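Local coordinates for protein putative O-GlcNAcase nagJ (Clostridium perfringens, PDB 6PV5) that probably acts as a hexosaminidase of glycoside hydrolase family 84, removing N-acetylhexosamine residues from glycans through the catalytic domain contained in this N-terminal piece, at residues 317-322 with 363-368; 359-364 with 393-398; 441-446 with 545-550; 415-420 with 552-557. All coordinates share one frame; numbering follows the deposited sequence.

Contact 1: 317-322 with 363-368; sequences VLNRFN and TLDKDI
Helical residues Asn319 and Asn322, one turn apart, face the non-helical chain 364-368, with the CA atoms of Asn319 and Asp365 6.1 Å apart and a type I turn running from Asp365 to Ile368. The amide of Asn319 grips the chain with both ends: its OD1 accepts from Asp365 N at 2.8 Å in a nearly straight bond (168°), while its ND2 donates to Thr363 O at 3.0 Å, approaching from above that carbonyl's plane. Asparagine suits this place because one short side chain offers an acceptor and a donor to backbone groups left by the ending helix. The Asp365 carboxylate stacks on this amide, the two planes 10° apart. In the beta/alpha barrel of the catalytic domain, these bonds tie helix 311-326 to the link between helix 355-363 and strand 369-372. Asn322 holds its CG anti to the backbone N (chi1 -171°), which carries ND2 out to two carboxylates: it meets the anti lone pair of Asp365 OD2 at 3.2 Å and the syn side of Asp367 OD1 at 3.1 Å. A water donates to both Asn322 OD1 and Asp367 O. Beneath this polar layer, Leu318 CD1 touches Leu364 CD1 at 3.6 Å, and the CD1 end of Ile368 lies against Leu318 CB and Asn322 CB, with Thr337 of strand 336-338 also touching Leu318, Leu364 and Ile368.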
# COMPACT_ATOMS: atom_id res chain seq x y z
N VAL A 317 -24.39 -15.40 11.83
CA VAL A 317 -23.28 -15.43 12.77
C VAL A 317 -22.71 -14.02 12.89
O VAL A 317 -22.48 -13.55 14.00
CB VAL A 317 -22.20 -16.47 12.40
CG1 VAL A 317 -20.84 -16.15 13.02
CG2 VAL A 317 -22.63 -17.88 12.73
N LEU A 318 -22.54 -13.34 11.75
CA LEU A 318 -21.99 -11.99 11.71
C LEU A 318 -22.91 -10.98 12.40
O LEU A 318 -22.43 -10.07 13.07
CB LEU A 318 -21.72 -11.55 10.26
CG LEU A 318 -20.56 -12.23 9.52
CD1 LEU A 318 -20.47 -11.70 8.08
CD2 LEU A 318 -19.22 -11.98 10.21
N ASN A 319 -24.23 -11.07 12.14
CA ASN A 319 -25.18 -10.10 12.70
C ASN A 319 -25.26 -10.26 14.23
O ASN A 319 -25.24 -9.27 14.96
CB ASN A 319 -26.60 -10.26 12.14
CG ASN A 319 -26.73 -10.04 10.64
OD1 ASN A 319 -26.00 -9.26 10.03
ND2 ASN A 319 -27.71 -10.70 10.05
N ARG A 320 -25.28 -11.51 14.69
CA ARG A 320 -25.28 -11.80 16.11
C ARG A 320 -24.01 -11.26 16.77
O ARG A 320 -24.10 -10.62 17.81
CB ARG A 320 -25.44 -13.30 16.34
CG ARG A 320 -26.06 -13.64 17.69
CD ARG A 320 -26.08 -15.14 17.92
NE ARG A 320 -26.14 -15.45 19.34
CZ ARG A 320 -26.16 -16.69 19.82
NH1 ARG A 320 -26.16 -17.72 19.00
NH2 ARG A 320 -26.20 -16.89 21.12
N PHE A 321 -22.85 -11.50 16.13
CA PHE A 321 -21.58 -11.05 16.69
C PHE A 321 -21.58 -9.53 16.78
O PHE A 321 -21.10 -8.96 17.76
CB PHE A 321 -20.38 -11.58 15.89
CG PHE A 321 -19.04 -11.22 16.49
CD1 PHE A 321 -18.41 -12.08 17.38
CD2 PHE A 321 -18.42 -10.03 16.17
CE1 PHE A 321 -17.17 -11.75 17.92
CE2 PHE A 321 -17.18 -9.69 16.71
CZ PHE A 321 -16.56 -10.55 17.59
N ASN A 322 -22.10 -8.90 15.72
CA ASN A 322 -22.17 -7.45 15.62
C ASN A 322 -23.08 -6.91 16.74
O ASN A 322 -22.80 -5.87 17.33
CB ASN A 322 -22.72 -7.07 14.25
CG ASN A 322 -22.66 -5.60 13.94
OD1 ASN A 322 -21.61 -4.96 14.09
ND2 ASN A 322 -23.75 -5.06 13.43
N THR A 363 -29.30 -10.80 4.05
CA THR A 363 -29.33 -11.03 5.49
C THR A 363 -28.44 -10.06 6.27
O THR A 363 -28.77 -9.73 7.40
CB THR A 363 -28.92 -12.46 5.82
OG1 THR A 363 -29.70 -13.28 4.97
CG2 THR A 363 -29.14 -12.85 7.26
N LEU A 364 -27.32 -9.61 5.69
CA LEU A 364 -26.24 -9.02 6.48
C LEU A 364 -26.56 -7.57 6.84
O LEU A 364 -26.87 -6.79 5.95
CB LEU A 364 -24.95 -9.07 5.66
CG LEU A 364 -23.68 -8.62 6.38
CD1 LEU A 364 -23.30 -9.64 7.45
CD2 LEU A 364 -22.52 -8.42 5.40
N ASP A 365 -26.39 -7.19 8.13
CA ASP A 365 -26.57 -5.83 8.60
C ASP A 365 -25.70 -4.83 7.83
O ASP A 365 -24.49 -5.01 7.69
CB ASP A 365 -26.11 -5.65 10.05
CG ASP A 365 -26.90 -6.37 11.14
OD1 ASP A 365 -28.00 -6.91 10.84
OD2 ASP A 365 -26.41 -6.36 12.30
N LYS A 366 -26.30 -3.69 7.50
CA LYS A 366 -25.73 -2.68 6.62
C LYS A 366 -24.50 -1.98 7.20
O LYS A 366 -23.71 -1.39 6.45
CB LYS A 366 -26.78 -1.68 6.14
CG LYS A 366 -27.81 -2.24 5.16
CD LYS A 366 -28.43 -1.18 4.26
CE LYS A 366 -29.87 -1.45 3.85
NZ LYS A 366 -30.11 -2.87 3.48
N ASP A 367 -24.32 -2.04 8.53
CA ASP A 367 -23.20 -1.33 9.12
C ASP A 367 -21.98 -2.26 9.24
O ASP A 367 -20.95 -1.86 9.79
CB ASP A 367 -23.61 -0.62 10.42
CG ASP A 367 -24.01 -1.55 11.55
OD1 ASP A 367 -24.09 -2.79 11.31
OD2 ASP A 367 -24.24 -1.04 12.67
N ILE A 368 -22.11 -3.51 8.75
CA ILE A 368 -20.97 -4.42 8.66
C ILE A 368 -20.26 -4.16 7.33
O ILE A 368 -20.91 -4.11 6.29
CB ILE A 368 -21.41 -5.88 8.79
CG1 ILE A 368 -22.02 -6.16 10.17
CG2 ILE A 368 -20.25 -6.82 8.46
CD1 ILE A 368 -22.74 -7.51 10.28
O HOH W 1 -20.29 -3.21 12.43

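Contact 2: 359-364 with 393-398; sequences EFAETL and NVYNRK
Two neighbouring helices on the outside of the beta/alpha barrel, 355-363 and 385-395, meet here near their C-terminal ends, each just before the chain turns into the next barrel strand. Ala361 and Tyr395 are closest in backbone, their CA atoms 5.3 Å apart, and the small alanine suits so near an approach. Its CB sits over one face of the Tyr395 ring, 3.9 Å from the centroid, in a CH-pi contact offset toward the rim. At the edge of the same ring comes Phe360, whose CD2 lies 3.4 Å from Tyr395 OH and 3.9 Å from Tyr395 CE2. Phe360 points its CG anti to the backbone N (chi1 -173°), which swings the ring toward the tyrosine; Pro339 touches both aromatic side chains.

The polar half belongs to Arg397, beyond the helix end marked by the positive phi of Asn396. Its chain bends at chi3 (78°), turning the guanidinium back toward the end of the preceding helix, where NE donates to Tyr395 O at 2.8 Å and fixes the group's rotation. NH2 then reaches Leu364 O at 2.9 Å, the oxygen lying in the guanidinium plane but the donor standing above the carbonyl plane. Leu364 CD2 packs 3.7 Å from NH1, which is itself bonded to Asp365 O and Ile368 O. One arginine thus gathers four backbone carbonyls from two connections, and its positive charge would probably be eased by these carbonyl dipoles.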
# COMPACT_ATOMS: atom_id res chain seq x y z
N GLU A 359 -28.44 -14.33 -0.60
CA GLU A 359 -28.76 -14.64 0.78
C GLU A 359 -27.81 -13.93 1.73
O GLU A 359 -28.25 -13.36 2.73
CB GLU A 359 -28.73 -16.16 0.95
CG GLU A 359 -29.73 -16.84 0.03
CD GLU A 359 -29.96 -18.30 0.32
OE1 GLU A 359 -29.16 -18.89 1.09
OE2 GLU A 359 -30.95 -18.86 -0.22
N PHE A 360 -26.50 -13.95 1.42
CA PHE A 360 -25.53 -13.29 2.28
C PHE A 360 -25.83 -11.79 2.36
O PHE A 360 -25.91 -11.24 3.46
CB PHE A 360 -24.08 -13.63 1.89
CG PHE A 360 -23.02 -13.11 2.83
CD1 PHE A 360 -22.70 -13.79 4.01
CD2 PHE A 360 -22.33 -11.93 2.56
CE1 PHE A 360 -21.73 -13.30 4.87
CE2 PHE A 360 -21.34 -11.45 3.41
CZ PHE A 360 -21.04 -12.14 4.56
N ALA A 361 -25.99 -11.14 1.20
CA ALA A 361 -26.15 -9.69 1.16
C ALA A 361 -27.49 -9.25 1.77
O ALA A 361 -27.56 -8.23 2.45
CB ALA A 361 -26.01 -9.18 -0.26
N GLU A 362 -28.56 -10.01 1.50
CA GLU A 362 -29.89 -9.66 1.96
C GLU A 362 -29.96 -9.77 3.48
O GLU A 362 -30.56 -8.93 4.12
CB GLU A 362 -30.94 -10.56 1.31
N THR A 363 -29.30 -10.80 4.05
CA THR A 363 -29.33 -11.03 5.49
C THR A 363 -28.44 -10.06 6.27
O THR A 363 -28.77 -9.73 7.40
CB THR A 363 -28.92 -12.46 5.82
OG1 THR A 363 -29.70 -13.28 4.97
CG2 THR A 363 -29.14 -12.85 7.26
N LEU A 364 -27.32 -9.61 5.69
CA LEU A 364 -26.24 -9.02 6.48
C LEU A 364 -26.56 -7.57 6.84
O LEU A 364 -26.87 -6.79 5.95
CB LEU A 364 -24.95 -9.07 5.66
CG LEU A 364 -23.68 -8.62 6.38
CD1 LEU A 364 -23.30 -9.64 7.45
CD2 LEU A 364 -22.52 -8.42 5.40
N ASN A 393 -24.33 -1.92 -5.41
CA ASN A 393 -25.77 -2.00 -5.62
C ASN A 393 -26.34 -3.29 -5.06
O ASN A 393 -27.45 -3.29 -4.54
CB ASN A 393 -26.18 -1.77 -7.07
CG ASN A 393 -26.10 -0.30 -7.44
OD1 ASN A 393 -26.08 0.57 -6.56
ND2 ASN A 393 -26.05 -0.01 -8.73
N VAL A 394 -25.57 -4.38 -5.14
CA VAL A 394 -26.09 -5.65 -4.64
C VAL A 394 -26.06 -5.63 -3.11
O VAL A 394 -26.96 -6.17 -2.48
CB VAL A 394 -25.29 -6.84 -5.22
CG1 VAL A 394 -25.70 -8.16 -4.59
CG2 VAL A 394 -25.41 -6.90 -6.74
N TYR A 395 -25.02 -5.00 -2.52
CA TYR A 395 -24.77 -5.07 -1.09
C TYR A 395 -25.42 -3.89 -0.36
O TYR A 395 -25.44 -3.87 0.88
CB TYR A 395 -23.27 -5.17 -0.80
CG TYR A 395 -22.78 -6.60 -0.70
CD1 TYR A 395 -22.28 -7.27 -1.81
CD2 TYR A 395 -22.81 -7.27 0.51
CE1 TYR A 395 -21.86 -8.59 -1.72
CE2 TYR A 395 -22.38 -8.58 0.62
CZ TYR A 395 -21.92 -9.25 -0.50
OH TYR A 395 -21.52 -10.55 -0.40
N ASN A 396 -25.89 -2.89 -1.11
CA ASN A 396 -26.65 -1.80 -0.52
C ASN A 396 -25.77 -1.01 0.44
O ASN A 396 -26.26 -0.56 1.48
CB ASN A 396 -27.91 -2.31 0.19
CG ASN A 396 -28.93 -2.82 -0.80
OD1 ASN A 396 -29.40 -2.06 -1.64
ND2 ASN A 396 -29.24 -4.12 -0.74
N ARG A 397 -24.47 -0.88 0.11
CA ARG A 397 -23.50 -0.21 0.95
C ARG A 397 -22.22 0.00 0.14
O ARG A 397 -21.97 -0.69 -0.84
CB ARG A 397 -23.20 -1.04 2.21
CG ARG A 397 -22.40 -2.31 1.93
CD ARG A 397 -22.40 -3.34 3.03
NE ARG A 397 -23.64 -4.08 3.04
CZ ARG A 397 -24.10 -4.78 4.08
NH1 ARG A 397 -23.40 -4.84 5.20
NH2 ARG A 397 -25.25 -5.43 3.99
N LYS A 398 -21.44 0.99 0.58
CA LYS A 398 -20.08 1.18 0.09
C LYS A 398 -19.21 -0.03 0.44
O LYS A 398 -19.19 -0.51 1.56
CB LYS A 398 -19.51 2.48 0.64
CG LYS A 398 -20.03 3.73 -0.04
CD LYS A 398 -19.24 4.94 0.41
CE LYS A 398 -19.62 6.22 -0.29
NZ LYS A 398 -18.49 7.17 -0.27

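Contact 3: 441-446 with 545-550; sequences FSDASK and LENKAL
Asp443 and Asn547 make the polar core of this contact, the ND2 of Asn547 donating to Asp443 OD1 at 2.9 Å in a nearly straight bond (167°). The amide and carboxylate planes stand 82° apart: OD1 of Asp443 lies in the amide plane of Asn547, while ND2 comes to it from above the carboxylate plane. On the opposite face of that carboxylate, Lys446 NZ makes a salt bridge to the same OD1 at 2.9 Å; a second salt bridge joins this lysine to Asp207 of helix 202-214. An oxygen held by two donors suits aspartate, whose charge is probably stabilised by the buried lysine. Asn547 CG, set anti to the backbone N (chi1 -173°), places the amide between two partners: OD1 accepts from Leu550 N at 3.0 Å in the capping bond while ND2 faces Asp443.

Close packing continues on the apolar side, where Leu550 CD1 rests 3.6 Å from Ala444 CA and 3.9 Å from Ala444 CB; the small alanine lets the leucine come up to the backbone, and Ile475 of helix 464-476 also touches Leu550. The outer side is looser. There the solvent-exposed Ala549 offers just its CB, 3.7 Å from Asp443 OD2, and the contact fades toward the surface. Asn547 is the N-cap of helix 548-579, a classic role for asparagine, and here the capping residue also joins the start of a post-catalytic helix to the loop following the last strand of the beta/alpha barrel.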
# COMPACT_ATOMS: atom_id res chain seq x y z
N PHE A 441 7.58 -10.46 1.13
CA PHE A 441 8.83 -9.71 1.22
C PHE A 441 8.53 -8.28 1.65
O PHE A 441 8.06 -7.47 0.85
CB PHE A 441 9.57 -9.68 -0.12
CG PHE A 441 9.79 -11.05 -0.70
CD1 PHE A 441 10.73 -11.92 -0.15
CD2 PHE A 441 9.02 -11.50 -1.77
CE1 PHE A 441 10.90 -13.20 -0.67
CE2 PHE A 441 9.20 -12.77 -2.31
CZ PHE A 441 10.14 -13.62 -1.74
N SER A 442 8.82 -7.99 2.92
CA SER A 442 8.33 -6.79 3.57
C SER A 442 8.95 -5.55 2.94
O SER A 442 8.24 -4.65 2.49
CB SER A 442 8.61 -6.83 5.05
OG SER A 442 8.25 -5.59 5.63
N ASP A 443 10.28 -5.45 2.95
CA ASP A 443 10.88 -4.22 2.45
C ASP A 443 10.56 -4.04 0.97
O ASP A 443 10.32 -2.93 0.53
CB ASP A 443 12.34 -4.09 2.87
CG ASP A 443 12.46 -3.61 4.31
OD1 ASP A 443 12.60 -2.36 4.51
OD2 ASP A 443 12.40 -4.47 5.21
N ALA A 444 10.49 -5.13 0.22
CA ALA A 444 10.31 -5.03 -1.22
C ALA A 444 8.88 -4.58 -1.56
O ALA A 444 8.63 -4.06 -2.65
CB ALA A 444 10.68 -6.34 -1.89
N SER A 445 7.96 -4.73 -0.58
CA SER A 445 6.55 -4.35 -0.72
C SER A 445 6.37 -2.85 -0.52
O SER A 445 5.31 -2.30 -0.80
CB SER A 445 5.70 -5.08 0.29
OG SER A 445 5.43 -6.39 -0.16
N LYS A 446 7.37 -2.16 0.01
CA LYS A 446 7.10 -0.80 0.46
C LYS A 446 6.75 0.17 -0.67
O LYS A 446 5.88 0.99 -0.48
CB LYS A 446 8.21 -0.28 1.38
CG LYS A 446 8.24 -1.00 2.71
CD LYS A 446 9.29 -0.46 3.66
CE LYS A 446 9.40 -1.26 4.94
NZ LYS A 446 10.51 -0.74 5.77
N LEU A 545 22.72 1.10 -2.01
CA LEU A 545 21.36 1.11 -1.47
C LEU A 545 21.40 0.97 0.05
O LEU A 545 21.92 -0.02 0.57
CB LEU A 545 20.58 -0.01 -2.15
CG LEU A 545 19.06 0.01 -1.95
CD1 LEU A 545 18.43 1.27 -2.57
CD2 LEU A 545 18.47 -1.25 -2.55
N GLU A 546 20.82 1.94 0.77
CA GLU A 546 20.94 1.99 2.23
C GLU A 546 20.11 0.90 2.89
O GLU A 546 20.48 0.38 3.94
CB GLU A 546 20.54 3.36 2.78
N ASN A 547 18.95 0.58 2.31
CA ASN A 547 18.08 -0.44 2.87
C ASN A 547 18.62 -1.82 2.49
O ASN A 547 18.42 -2.28 1.37
CB ASN A 547 16.65 -0.22 2.36
CG ASN A 547 15.61 -1.12 3.00
OD1 ASN A 547 15.90 -2.24 3.41
ND2 ASN A 547 14.39 -0.63 3.09
N LYS A 548 19.29 -2.50 3.44
CA LYS A 548 19.97 -3.75 3.14
C LYS A 548 19.01 -4.96 3.15
O LYS A 548 19.29 -5.96 2.49
CB LYS A 548 21.16 -3.97 4.09
CG LYS A 548 22.20 -2.86 4.11
CD LYS A 548 22.84 -2.59 2.77
CE LYS A 548 23.77 -1.40 2.78
NZ LYS A 548 24.34 -1.16 1.43
N ALA A 549 17.92 -4.91 3.92
CA ALA A 549 16.93 -5.98 3.78
C ALA A 549 16.38 -5.97 2.36
O ALA A 549 16.19 -7.01 1.73
CB ALA A 549 15.82 -5.85 4.81
N LEU A 550 16.13 -4.76 1.84
CA LEU A 550 15.62 -4.61 0.49
C LEU A 550 16.64 -5.14 -0.51
O LEU A 550 16.31 -5.89 -1.42
CB LEU A 550 15.30 -3.14 0.24
CG LEU A 550 14.79 -2.83 -1.18
CD1 LEU A 550 13.63 -3.74 -1.55
CD2 LEU A 550 14.34 -1.39 -1.28

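Contact 4: 415-420 with 552-557; sequences MALGPI and NQLDSH
Met415 reaches from its loop to helix 548-579, where Leu554, His557 and Gln553 receive it. Its CB leads toward the helix, and chi1 of -58° sets CG beside the backbone N. CG has two partners: it lies 3.6 Å from Leu554 CD2 and stands over the centre of the His557 ring, 4.1 Å from the centroid and 11° off the normal, a CH-pi contact. The bend at chi2 (-61°) then carries the chain off the ring, leaving SD oblique to it, 5.1 Å from the same centroid, and packed against Phe441 of the neighbouring loop. The terminal CE ends 3.3 Å from Gln553 O and 4.1 Å from Gln553 CB. Methionine suits this path because its unbranched, flexible chain can lay one methylene on a ring face and then bend aside to send its methyl to the helix backbone.

Leu417 adds a lighter touch, its CD1 4.4 Å from Leu554 CD2, while Phe483 and Phe486 of helix 480-487 pack on Leu554 and His557 respectively. The loop lies between barrel strands 399-403 and 431-436, and the helix belongs to the bundle that follows the barrel. His557 NE2 is hydrogen-bonded to Asp413 O, which would help fix the ring's rotation. Without hydrogen bonds between the segments, the contact rests mainly on dispersion and CH-pi attraction, with perhaps a weak polar pull between the sulfur-bound methyl CE and Gln553 O, so its selectivity probably lies in shape.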
# COMPACT_ATOMS: atom_id res chain seq x y z
N MET A 415 9.17 -9.91 -8.35
CA MET A 415 8.80 -8.86 -7.40
C MET A 415 7.89 -7.84 -8.08
O MET A 415 8.17 -7.40 -9.19
CB MET A 415 10.03 -8.11 -6.86
CG MET A 415 11.07 -8.97 -6.15
SD MET A 415 10.37 -9.80 -4.69
CE MET A 415 11.82 -10.02 -3.66
N ALA A 416 6.83 -7.42 -7.38
CA ALA A 416 5.98 -6.32 -7.85
C ALA A 416 6.50 -5.04 -7.21
O ALA A 416 6.41 -4.89 -5.99
CB ALA A 416 4.54 -6.59 -7.49
N LEU A 417 7.05 -4.15 -8.03
CA LEU A 417 7.69 -2.94 -7.54
C LEU A 417 7.03 -1.71 -8.17
O LEU A 417 7.62 -0.64 -8.15
CB LEU A 417 9.19 -2.98 -7.87
CG LEU A 417 9.99 -4.13 -7.24
CD1 LEU A 417 11.43 -4.13 -7.77
CD2 LEU A 417 9.99 -3.99 -5.72
N GLY A 418 5.82 -1.87 -8.71
CA GLY A 418 5.16 -0.75 -9.37
C GLY A 418 4.12 -0.01 -8.52
O GLY A 418 3.78 -0.41 -7.41
N PRO A 419 3.53 1.09 -9.06
CA PRO A 419 2.47 1.81 -8.36
C PRO A 419 1.14 1.07 -8.47
O PRO A 419 0.91 0.32 -9.42
CB PRO A 419 2.41 3.15 -9.11
CG PRO A 419 2.78 2.76 -10.53
CD PRO A 419 3.86 1.70 -10.36
N ILE A 420 0.28 1.29 -7.47
CA ILE A 420 -1.15 0.97 -7.58
C ILE A 420 -1.65 1.55 -8.90
O ILE A 420 -1.45 2.71 -9.20
CB ILE A 420 -1.90 1.58 -6.39
CG1 ILE A 420 -1.36 1.08 -5.04
CG2 ILE A 420 -3.40 1.37 -6.53
CD1 ILE A 420 -1.23 -0.43 -4.90
N ASN A 552 19.00 -7.35 -0.09
CA ASN A 552 19.06 -8.80 0.01
C ASN A 552 17.86 -9.47 -0.67
O ASN A 552 18.01 -10.52 -1.28
CB ASN A 552 19.27 -9.25 1.46
CG ASN A 552 20.73 -9.13 1.90
OD1 ASN A 552 21.64 -9.30 1.10
ND2 ASN A 552 20.95 -8.84 3.17
N GLN A 553 16.66 -8.88 -0.53
CA GLN A 553 15.47 -9.50 -1.11
C GLN A 553 15.57 -9.53 -2.64
O GLN A 553 15.06 -10.43 -3.29
CB GLN A 553 14.22 -8.76 -0.62
CG GLN A 553 13.72 -9.25 0.73
CD GLN A 553 12.79 -8.26 1.40
OE1 GLN A 553 12.38 -7.26 0.82
NE2 GLN A 553 12.48 -8.51 2.66
N LEU A 554 16.27 -8.53 -3.19
CA LEU A 554 16.32 -8.28 -4.63
C LEU A 554 17.60 -8.80 -5.28
O LEU A 554 17.76 -8.71 -6.50
CB LEU A 554 16.26 -6.75 -4.78
CG LEU A 554 14.93 -6.13 -4.35
CD1 LEU A 554 14.95 -4.62 -4.54
CD2 LEU A 554 13.77 -6.76 -5.11
N ASP A 555 18.53 -9.34 -4.49
CA ASP A 555 19.88 -9.55 -5.03
C ASP A 555 19.91 -10.46 -6.25
O ASP A 555 20.61 -10.13 -7.20
CB ASP A 555 20.94 -10.03 -4.04
CG ASP A 555 22.34 -9.93 -4.67
OD1 ASP A 555 22.90 -8.80 -4.74
OD2 ASP A 555 22.82 -10.95 -5.15
N SER A 556 19.19 -11.59 -6.23
CA SER A 556 19.14 -12.47 -7.40
C SER A 556 18.54 -11.77 -8.62
O SER A 556 18.99 -12.00 -9.76
CB SER A 556 18.40 -13.73 -7.11
OG SER A 556 19.06 -14.45 -6.10
N HIS A 557 17.52 -10.93 -8.38
CA HIS A 557 16.88 -10.17 -9.45
C HIS A 557 17.88 -9.21 -10.09
O HIS A 557 17.91 -9.10 -11.31
CB HIS A 557 15.62 -9.46 -8.92
CG HIS A 557 14.58 -10.46 -8.52
ND1 HIS A 557 14.62 -11.11 -7.30
CD2 HIS A 557 13.53 -10.96 -9.17
CE1 HIS A 557 13.63 -11.97 -7.22
NE2 HIS A 557 12.92 -11.88 -8.35

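The four contacts form two pairs 38 to 40 Å apart between centres, on opposite sides of the chain's centre. Contacts 1 and 2, 11 Å apart, share Thr363 and Leu364: they join successive helices 311-326, 355-363 and 385-395 around the beta/alpha barrel, and the two touch directly through Arg397. Contacts 3 and 4 come later, centres 9 Å apart, and both set barrel loops against the start of helix 548-579; along the sequence, 441-446 and 545-550 fall between 415-420 and 552-557. The first pair thus knits the barrel's outer layer, whereas the second fastens the helical post-catalytic region to the catalytic domain.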